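Local coordinates for transcriptional regulator, putative (Pseudomonas syringae pv. tomato, PDB 2R5F), which probably acts as a DNA-binding transcription factor of the SorC family and is represented here by its putative sugar-binding domain, at residues A72-M77 / T108-T113; E88-L93 / D151-A156; V158-L163 / G229-V234. All coordinates share one frame; numbering follows the deposited sequence.

Contact 1 of 3, residues A72-M77 / T108-T113; sequences AMVSHM and TQRLAT
The carbonyl oxygen A72 O is gripped by two groups near the end of helix 68-75: OG of S75, which gives it a hydrogen bond of 3.1 Å, and the backbone N of H76, whose bond is weak. Serine suits this last turn because its OG can fold back to the carbonyl three residues earlier. CA of S75 comes 4.2 Å from NH2 of R110. In this Rossmann-like alpha/beta domain, helices 68-75 and 101-115 belong to successive beta-alpha-beta crossovers and pack side by side on one side of the sheet, whose core strands here run parallel. V74 is central to the contact because its two branches serve two partners. CG1, anti to the backbone N (chi1 168°), lies over one face of the R110 guanidinium, offset toward its rim and 3.8 Å from NH2. CG2 turns to L111 and meets its CD1 at 4.1 Å. L111 divides its methyls in turn: CD2 approaches CE of M73, while CD1 meets M77, whose side chain crosses that of L111 at about a right angle. Methionine's long, unbranched chain, present in this crystal as selenomethionine, lets M73 and M77 reach L111 from the helix and from the turn after it. At M77, chi1 and chi2 carry SE to 3.6 Å from CD1 of L111, and the bend at chi3 (-56°) keeps CE beside the same methyl, at 3.7 Å.

Contact 2 of 3, residues E88-L93 / D151-A156; sequences EVVQLL and DSITLA
An apolar contact, with no hydrogen bond between the two segments, brings L92 and V90 against I153 on one face of the central sheet of this Rossmann-like domain. Strands 88-94 and 155-162 are not neighbours: both pair in parallel with strand 60-63, which runs between them, so residues 88-93 and 151-156 meet through side chains alone, their touching parts directed 62° apart. The alternation of the strand decides who takes part. V90 points toward the other segment and lies on the same face as helix 138-149, touching V146 and R149, whereas V89 points away, to helix 101-115. I153, in the loop that leads into strand 155-162, supplies the reach. Its CG1 stands beside the backbone N (chi1 -73°), and the extended end CD1 lies 4.1 Å from CB of V90. The chains of L92 and I153 lie alongside, running in opposite senses, with M216 touching both. CD1 of L92 rests on the methyl of A156 at 4.2 Å, where a small residue leaves room for a leucine. At the far end E88 holds its CG in the crowded position between backbone N and carbonyl carbon (chi1 55°) and runs out extended to a carboxylate. Its OE2 is salt-bridged to NH1 of R149, which would probably offset the carboxylate's charge, is hydrogen-bonded to ND1 of H60, and merely brushes CB of S152. The closest approach is tight: CD2 of L92 stands 3.4 Å from CD1 of I153.

Contact 3 of 3, residues V158-L163 / G229-V234; sequences VGIGEL and GLAGGV
I160 and A231 meet where two neighbouring parallel strands part, and the conformation of the isoleucine decides how. CB of I160 already lies 3.9 Å from the methyl of A231; with chi1 at -66° CG1 lies beside the backbone N, and the turn of the chain brings CD1 to 4.0 Å from the same methyl. The small alanine accepts this branched chain, and I240 of helix 237-245 touches both residues. CD1 also reaches over G229, 4.5 Å from its CA, where the glycine has no side chain in the way. In V158, on the same face of the sheet, CG1 sits beside the backbone N (chi1 -59°), so CG2 falls between N and the carbonyl carbon, 4.2 Å from CA of G229; I193 packs on both V158 and I160. L230 turns its bulk to the other side of the sheet and packs on I43 and A47 of helix 36-54. One backbone bond joins the two segments, N of L230 to O of V158, 2.9 Å, with an N-H...O angle of 163°, and V158 also pairs with L228. A CA-H...O contact from G229 reaches the same oxygen. One step on, a water bridges instead, 2.8 Å from N of I160 and 2.6 Å from O of L230. A bound sulfate, probably from the crystallisation liquor, lies near G159, and K236 NZ holds the oxygen of I160. Parallel strands parting at their carboxyl ends, one passing through G232 and G233 toward helix 237-245, are characteristic of the rim of a Rossmann-like sheet, where such folds commonly bind ligands.

From the N terminus, residues 72-77 come first and are met by 108-113; contact 1 closes a loop of 30 residues that contains strand 88-94. That strand opens contact 2 before contact 1 has closed, so the two cross, and contact 2 is completed only by 151-156, after helices 101-115 and 138-149. Contact 3 follows in series: its first segment almost adjoins the end of contact 2 on strand 155-162, and its loop of 65 residues returns through strand 226-230. Contact 1 lies upon the sheet, T108, L111 and A112 packing on V89, and M73 touches L230 of contact 3. Together they join helices 68-75 and 101-115, the sheet centre and strand 226-230.

Contact 1 of 3, residues A72-M77 / T108-T113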
loop_
_atom_site.group_PDB
_atom_site.type_symbol
_atom_site.label_atom_id
_atom_site.label_comp_id
_atom_site.label_asym_id
_atom_site.label_seq_id
_atom_site.Cartn_x
_atom_site.Cartn_y
_atom_site.Cartn_z
ATOM N N ALA A 72 -3.781 -9.668 3.025
ATOM C CA ALA A 72 -3.217 -10.861 2.391
ATOM C C ALA A 72 -1.681 -10.957 2.589
ATOM O O ALA A 72 -1.154 -12.026 2.878
ATOM C CB ALA A 72 -3.577 -10.910 0.912
HETATM N N MSE A 73 -0.970 -9.844 2.443
HETATM C CA MSE A 73 0.481 -9.862 2.670
HETATM C C MSE A 73 0.788 -10.334 4.077
HETATM O O MSE A 73 1.556 -11.267 4.250
HETATM C CB MSE A 73 1.110 -8.500 2.435
HETATM C CG MSE A 73 2.597 -8.424 2.771
HETATM SE SE MSE A 73 3.167 -6.564 2.774
HETATM C CE MSE A 73 2.631 -6.063 4.584
ATOM N N VAL A 74 0.151 -9.728 5.082
ATOM C CA VAL A 74 0.499 -10.055 6.470
ATOM C C VAL A 74 0.242 -11.533 6.760
ATOM O O VAL A 74 1.067 -12.189 7.382
ATOM C CB VAL A 74 -0.196 -9.133 7.495
ATOM C CG1 VAL A 74 -0.041 -9.697 8.938
ATOM C CG2 VAL A 74 0.383 -7.725 7.403
ATOM N N SER A 75 -0.862 -12.069 6.238
ATOM C CA SER A 75 -1.215 -13.469 6.470
ATOM C C SER A 75 -0.276 -14.468 5.789
ATOM O O SER A 75 -0.286 -15.654 6.126
ATOM C CB SER A 75 -2.660 -13.748 6.071
ATOM O OG SER A 75 -2.727 -13.993 4.682
ATOM N N HIS A 76 0.536 -13.980 4.855
ATOM C CA HIS A 76 1.565 -14.780 4.171
ATOM C C HIS A 76 2.944 -14.703 4.813
ATOM O O HIS A 76 3.872 -15.370 4.359
ATOM C CB HIS A 76 1.677 -14.389 2.684
ATOM C CG HIS A 76 0.630 -15.010 1.821
ATOM N ND1 HIS A 76 0.698 -16.321 1.398
ATOM C CD2 HIS A 76 -0.521 -14.512 1.314
ATOM C CE1 HIS A 76 -0.361 -16.600 0.660
ATOM N NE2 HIS A 76 -1.120 -15.522 0.598
HETATM N N MSE A 77 3.092 -13.880 5.848
HETATM C CA MSE A 77 4.384 -13.778 6.543
HETATM C C MSE A 77 4.439 -14.520 7.886
HETATM O O MSE A 77 3.404 -14.855 8.481
HETATM C CB MSE A 77 4.909 -12.326 6.623
HETATM C CG MSE A 77 3.921 -11.235 6.934
HETATM SE SE MSE A 77 4.549 -9.405 6.418
HETATM C CE MSE A 77 6.234 -9.345 7.416
ATOM N N THR A 108 -2.214 -3.526 11.735
ATOM C CA THR A 108 -1.012 -2.725 11.909
ATOM C C THR A 108 -0.181 -3.305 13.040
ATOM O O THR A 108 1.041 -3.408 12.926
ATOM C CB THR A 108 -1.382 -1.273 12.284
ATOM O OG1 THR A 108 -2.361 -0.777 11.372
ATOM C CG2 THR A 108 -0.181 -0.364 12.206
ATOM N N GLN A 109 -0.874 -3.645 14.134
ATOM C CA GLN A 109 -0.276 -4.246 15.324
ATOM C C GLN A 109 0.333 -5.614 15.016
ATOM O O GLN A 109 1.490 -5.867 15.356
ATOM C CB GLN A 109 -1.293 -4.333 16.472
ATOM C CG GLN A 109 -0.688 -4.893 17.805
ATOM C CD GLN A 109 0.581 -4.169 18.249
ATOM O OE1 GLN A 109 1.710 -4.652 18.050
ATOM N NE2 GLN A 109 0.403 -2.998 18.838
ATOM N N ARG A 110 -0.441 -6.464 14.339
ATOM C CA ARG A 110 0.019 -7.775 13.897
ATOM C C ARG A 110 1.328 -7.677 13.138
ATOM O O ARG A 110 2.221 -8.424 13.418
ATOM C CB ARG A 110 -1.012 -8.456 13.023
ATOM C CG ARG A 110 -2.065 -9.183 13.778
ATOM C CD ARG A 110 -3.138 -9.681 12.851
ATOM N NE ARG A 110 -2.660 -10.757 11.986
ATOM C CZ ARG A 110 -3.232 -11.097 10.828
ATOM N NH1 ARG A 110 -4.301 -10.444 10.383
ATOM N NH2 ARG A 110 -2.738 -12.096 10.107
ATOM N N LEU A 111 1.445 -6.729 12.207
ATOM C CA LEU A 111 2.661 -6.512 11.416
ATOM C C LEU A 111 3.864 -6.067 12.246
ATOM O O LEU A 111 4.986 -6.514 12.017
ATOM C CB LEU A 111 2.401 -5.541 10.248
ATOM C CG LEU A 111 3.640 -5.315 9.353
ATOM C CD1 LEU A 111 4.075 -6.634 8.724
ATOM C CD2 LEU A 111 3.478 -4.199 8.298
ATOM N N ALA A 112 3.631 -5.195 13.223
ATOM C CA ALA A 112 4.667 -4.806 14.172
ATOM C C ALA A 112 5.145 -6.003 15.015
ATOM O O ALA A 112 6.343 -6.148 15.324
ATOM C CB ALA A 112 4.157 -3.701 15.034
ATOM N N THR A 113 4.212 -6.873 15.384
ATOM C CA THR A 113 4.559 -8.064 16.150
ATOM C C THR A 113 5.474 -8.949 15.321
ATOM O O THR A 113 6.558 -9.336 15.787
ATOM C CB THR A 113 3.311 -8.785 16.668
ATOM O OG1 THR A 113 2.686 -7.950 17.643
ATOM C CG2 THR A 113 3.646 -10.123 17.338
#

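Contact 2 of 3, residues E88-L93 / D151-A156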
loop_
_atom_site.group_PDB
_atom_site.type_symbol
_atom_site.label_atom_id
_atom_site.label_comp_id
_atom_site.label_asym_id
_atom_site.label_seq_id
_atom_site.Cartn_x
_atom_site.Cartn_y
_atom_site.Cartn_z
ATOM N N GLU A 88 9.745 0.789 13.046
ATOM C CA GLU A 88 8.351 0.939 13.507
ATOM C C GLU A 88 7.369 0.644 12.363
ATOM O O GLU A 88 7.764 0.613 11.200
ATOM C CB GLU A 88 8.118 2.366 14.021
ATOM C CG GLU A 88 8.487 3.430 12.965
ATOM C CD GLU A 88 8.398 4.865 13.444
ATOM O OE1 GLU A 88 7.379 5.233 14.061
ATOM O OE2 GLU A 88 9.325 5.649 13.150
ATOM N N VAL A 89 6.105 0.415 12.715
ATOM C CA VAL A 89 5.016 0.265 11.772
ATOM C C VAL A 89 3.977 1.307 12.192
ATOM O O VAL A 89 3.509 1.295 13.330
ATOM C CB VAL A 89 4.417 -1.157 11.818
ATOM C CG1 VAL A 89 3.184 -1.283 10.890
ATOM C CG2 VAL A 89 5.506 -2.176 11.441
ATOM N N VAL A 90 3.674 2.231 11.283
ATOM C CA VAL A 90 2.724 3.319 11.543
ATOM C C VAL A 90 1.455 3.060 10.733
ATOM O O VAL A 90 1.510 2.721 9.537
ATOM C CB VAL A 90 3.361 4.709 11.207
ATOM C CG1 VAL A 90 2.400 5.893 11.514
ATOM C CG2 VAL A 90 4.691 4.851 11.950
ATOM N N GLN A 91 0.316 3.163 11.401
ATOM C CA GLN A 91 -0.970 3.100 10.734
ATOM C C GLN A 91 -1.168 4.392 9.953
ATOM O O GLN A 91 -1.135 5.470 10.547
ATOM C CB GLN A 91 -2.063 2.967 11.780
ATOM C CG GLN A 91 -3.444 3.031 11.194
ATOM C CD GLN A 91 -4.457 2.446 12.131
ATOM O OE1 GLN A 91 -4.125 2.099 13.254
ATOM N NE2 GLN A 91 -5.698 2.353 11.688
ATOM N N LEU A 92 -1.388 4.297 8.637
ATOM C CA LEU A 92 -1.437 5.511 7.793
ATOM C C LEU A 92 -2.825 6.032 7.482
ATOM O O LEU A 92 -2.942 7.038 6.786
ATOM C CB LEU A 92 -0.715 5.299 6.468
ATOM C CG LEU A 92 0.790 5.040 6.415
ATOM C CD1 LEU A 92 1.160 4.844 4.964
ATOM C CD2 LEU A 92 1.615 6.135 7.036
ATOM N N LEU A 93 -3.857 5.333 7.947
ATOM C CA LEU A 93 -5.259 5.718 7.737
ATOM C C LEU A 93 -6.095 5.131 8.864
ATOM O O LEU A 93 -5.966 3.945 9.186
ATOM C CB LEU A 93 -5.803 5.212 6.386
ATOM C CG LEU A 93 -7.342 5.169 6.180
ATOM C CD1 LEU A 93 -8.012 6.480 6.476
ATOM C CD2 LEU A 93 -7.716 4.733 4.765
ATOM N N ASP A 151 6.669 11.828 9.037
ATOM C CA ASP A 151 7.859 12.416 8.459
ATOM C C ASP A 151 9.100 11.512 8.538
ATOM O O ASP A 151 10.073 11.732 7.810
ATOM C CB ASP A 151 8.091 13.803 9.060
ATOM C CG ASP A 151 7.062 14.814 8.564
ATOM O OD1 ASP A 151 7.220 15.297 7.417
ATOM O OD2 ASP A 151 6.088 15.100 9.308
ATOM N N SER A 152 9.049 10.492 9.397
ATOM C CA SER A 152 10.152 9.533 9.520
ATOM C C SER A 152 9.979 8.348 8.555
ATOM O O SER A 152 10.952 7.652 8.237
ATOM C CB SER A 152 10.312 9.045 10.975
ATOM O OG SER A 152 10.166 10.100 11.928
ATOM N N ILE A 153 8.758 8.119 8.082
ATOM C CA ILE A 153 8.489 6.947 7.223
ATOM C C ILE A 153 9.377 6.847 5.982
ATOM O O ILE A 153 9.560 7.821 5.262
ATOM C CB ILE A 153 7.010 6.835 6.857
ATOM C CG1 ILE A 153 6.220 6.379 8.094
ATOM C CG2 ILE A 153 6.798 5.831 5.717
ATOM C CD1 ILE A 153 4.821 6.837 8.032
ATOM N N THR A 154 9.938 5.658 5.769
ATOM C CA THR A 154 10.865 5.400 4.687
ATOM C C THR A 154 10.337 4.385 3.682
ATOM O O THR A 154 10.799 4.354 2.557
ATOM C CB THR A 154 12.225 4.921 5.224
ATOM O OG1 THR A 154 12.088 3.618 5.798
ATOM C CG2 THR A 154 12.743 5.870 6.261
ATOM N N LEU A 155 9.391 3.550 4.106
ATOM C CA LEU A 155 8.707 2.608 3.236
ATOM C C LEU A 155 7.208 2.667 3.487
ATOM O O LEU A 155 6.737 2.232 4.547
ATOM C CB LEU A 155 9.201 1.188 3.490
ATOM C CG LEU A 155 8.472 -0.009 2.829
ATOM C CD1 LEU A 155 8.534 -0.000 1.315
ATOM C CD2 LEU A 155 9.064 -1.300 3.364
ATOM N N ALA A 156 6.459 3.231 2.547
ATOM C CA ALA A 156 4.983 3.163 2.626
ATOM C C ALA A 156 4.467 2.015 1.811
ATOM O O ALA A 156 4.810 1.883 0.652
ATOM C CB ALA A 156 4.323 4.485 2.202
#

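Contact 3 of 3, residues V158-L163 / G229-V234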
loop_
_atom_site.group_PDB
_atom_site.type_symbol
_atom_site.label_atom_id
_atom_site.label_comp_id
_atom_site.label_asym_id
_atom_site.label_seq_id
_atom_site.Cartn_x
_atom_site.Cartn_y
_atom_site.Cartn_z
ATOM N N VAL A 158 0.976 0.495 0.400
ATOM C CA VAL A 158 -0.385 1.029 0.170
ATOM C C VAL A 158 -1.172 0.197 -0.832
ATOM O O VAL A 158 -0.615 -0.322 -1.809
ATOM C CB VAL A 158 -0.365 2.540 -0.310
ATOM C CG1 VAL A 158 0.323 3.476 0.717
ATOM C CG2 VAL A 158 0.276 2.688 -1.698
ATOM N N GLY A 159 -2.469 0.057 -0.596
ATOM C CA GLY A 159 -3.337 -0.535 -1.578
ATOM C C GLY A 159 -3.809 0.636 -2.415
ATOM O O GLY A 159 -3.561 1.785 -2.072
ATOM N N ILE A 160 -4.488 0.347 -3.512
ATOM C CA ILE A 160 -5.008 1.391 -4.386
ATOM C C ILE A 160 -6.479 1.054 -4.578
ATOM O O ILE A 160 -6.804 -0.034 -5.032
ATOM C CB ILE A 160 -4.204 1.445 -5.722
ATOM C CG1 ILE A 160 -2.749 1.881 -5.441
ATOM C CG2 ILE A 160 -4.844 2.414 -6.743
ATOM C CD1 ILE A 160 -1.745 1.380 -6.446
ATOM N N GLY A 161 -7.371 1.959 -4.175
ATOM C CA GLY A 161 -8.804 1.746 -4.372
ATOM C C GLY A 161 -9.322 2.343 -5.683
ATOM O O GLY A 161 -8.852 3.387 -6.134
ATOM N N GLU A 162 -10.300 1.688 -6.291
ATOM C CA GLU A 162 -10.995 2.250 -7.452
ATOM C C GLU A 162 -12.281 2.981 -7.029
ATOM O O GLU A 162 -12.927 2.574 -6.065
ATOM C CB GLU A 162 -11.290 1.135 -8.474
ATOM C CG GLU A 162 -12.490 0.179 -8.156
ATOM C CD GLU A 162 -12.180 -0.931 -7.121
ATOM O OE1 GLU A 162 -11.524 -0.656 -6.088
ATOM O OE2 GLU A 162 -12.604 -2.095 -7.340
ATOM N N LEU A 163 -12.641 4.057 -7.743
ATOM C CA LEU A 163 -13.952 4.721 -7.586
ATOM C C LEU A 163 -14.946 4.366 -8.702
ATOM O O LEU A 163 -14.786 4.791 -9.850
ATOM C CB LEU A 163 -13.805 6.242 -7.497
ATOM C CG LEU A 163 -14.737 6.947 -6.499
ATOM C CD1 LEU A 163 -14.346 8.389 -6.360
ATOM C CD2 LEU A 163 -16.216 6.849 -6.882
ATOM N N GLY A 229 3.208 -0.021 -3.900
ATOM C CA GLY A 229 1.803 -0.276 -4.228
ATOM C C GLY A 229 1.440 -1.737 -4.444
ATOM O O GLY A 229 2.110 -2.437 -5.207
ATOM N N LEU A 230 0.352 -2.196 -3.798
ATOM C CA LEU A 230 -0.107 -3.557 -3.933
ATOM C C LEU A 230 -1.556 -3.571 -4.458
ATOM O O LEU A 230 -2.462 -3.328 -3.694
ATOM C CB LEU A 230 -0.041 -4.333 -2.588
ATOM C CG LEU A 230 1.244 -4.415 -1.742
ATOM C CD1 LEU A 230 0.970 -5.177 -0.471
ATOM C CD2 LEU A 230 2.433 -5.055 -2.504
ATOM N N ALA A 231 -1.753 -3.889 -5.740
ATOM C CA ALA A 231 -3.072 -3.767 -6.367
ATOM C C ALA A 231 -3.165 -4.532 -7.686
ATOM O O ALA A 231 -2.262 -4.484 -8.493
ATOM C CB ALA A 231 -3.369 -2.282 -6.634
ATOM N N GLY A 232 -4.281 -5.198 -7.904
ATOM C CA GLY A 232 -4.598 -5.830 -9.176
ATOM C C GLY A 232 -6.086 -6.057 -9.303
ATOM O O GLY A 232 -6.804 -5.966 -8.325
ATOM N N GLY A 233 -6.550 -6.384 -10.498
ATOM C CA GLY A 233 -7.977 -6.539 -10.761
ATOM C C GLY A 233 -8.367 -5.672 -11.950
ATOM O O GLY A 233 -7.924 -4.528 -12.063
ATOM N N VAL A 234 -9.206 -6.187 -12.843
ATOM C CA VAL A 234 -9.439 -5.433 -14.068
ATOM C C VAL A 234 -10.124 -4.098 -13.760
ATOM O O VAL A 234 -9.908 -3.122 -14.474
ATOM C CB VAL A 234 -10.114 -6.262 -15.209
ATOM C CG1 VAL A 234 -11.647 -6.428 -14.997
ATOM C CG2 VAL A 234 -9.772 -5.641 -16.578
HETATM O O HOH W 1 -4.954 -2.460 -3.523
#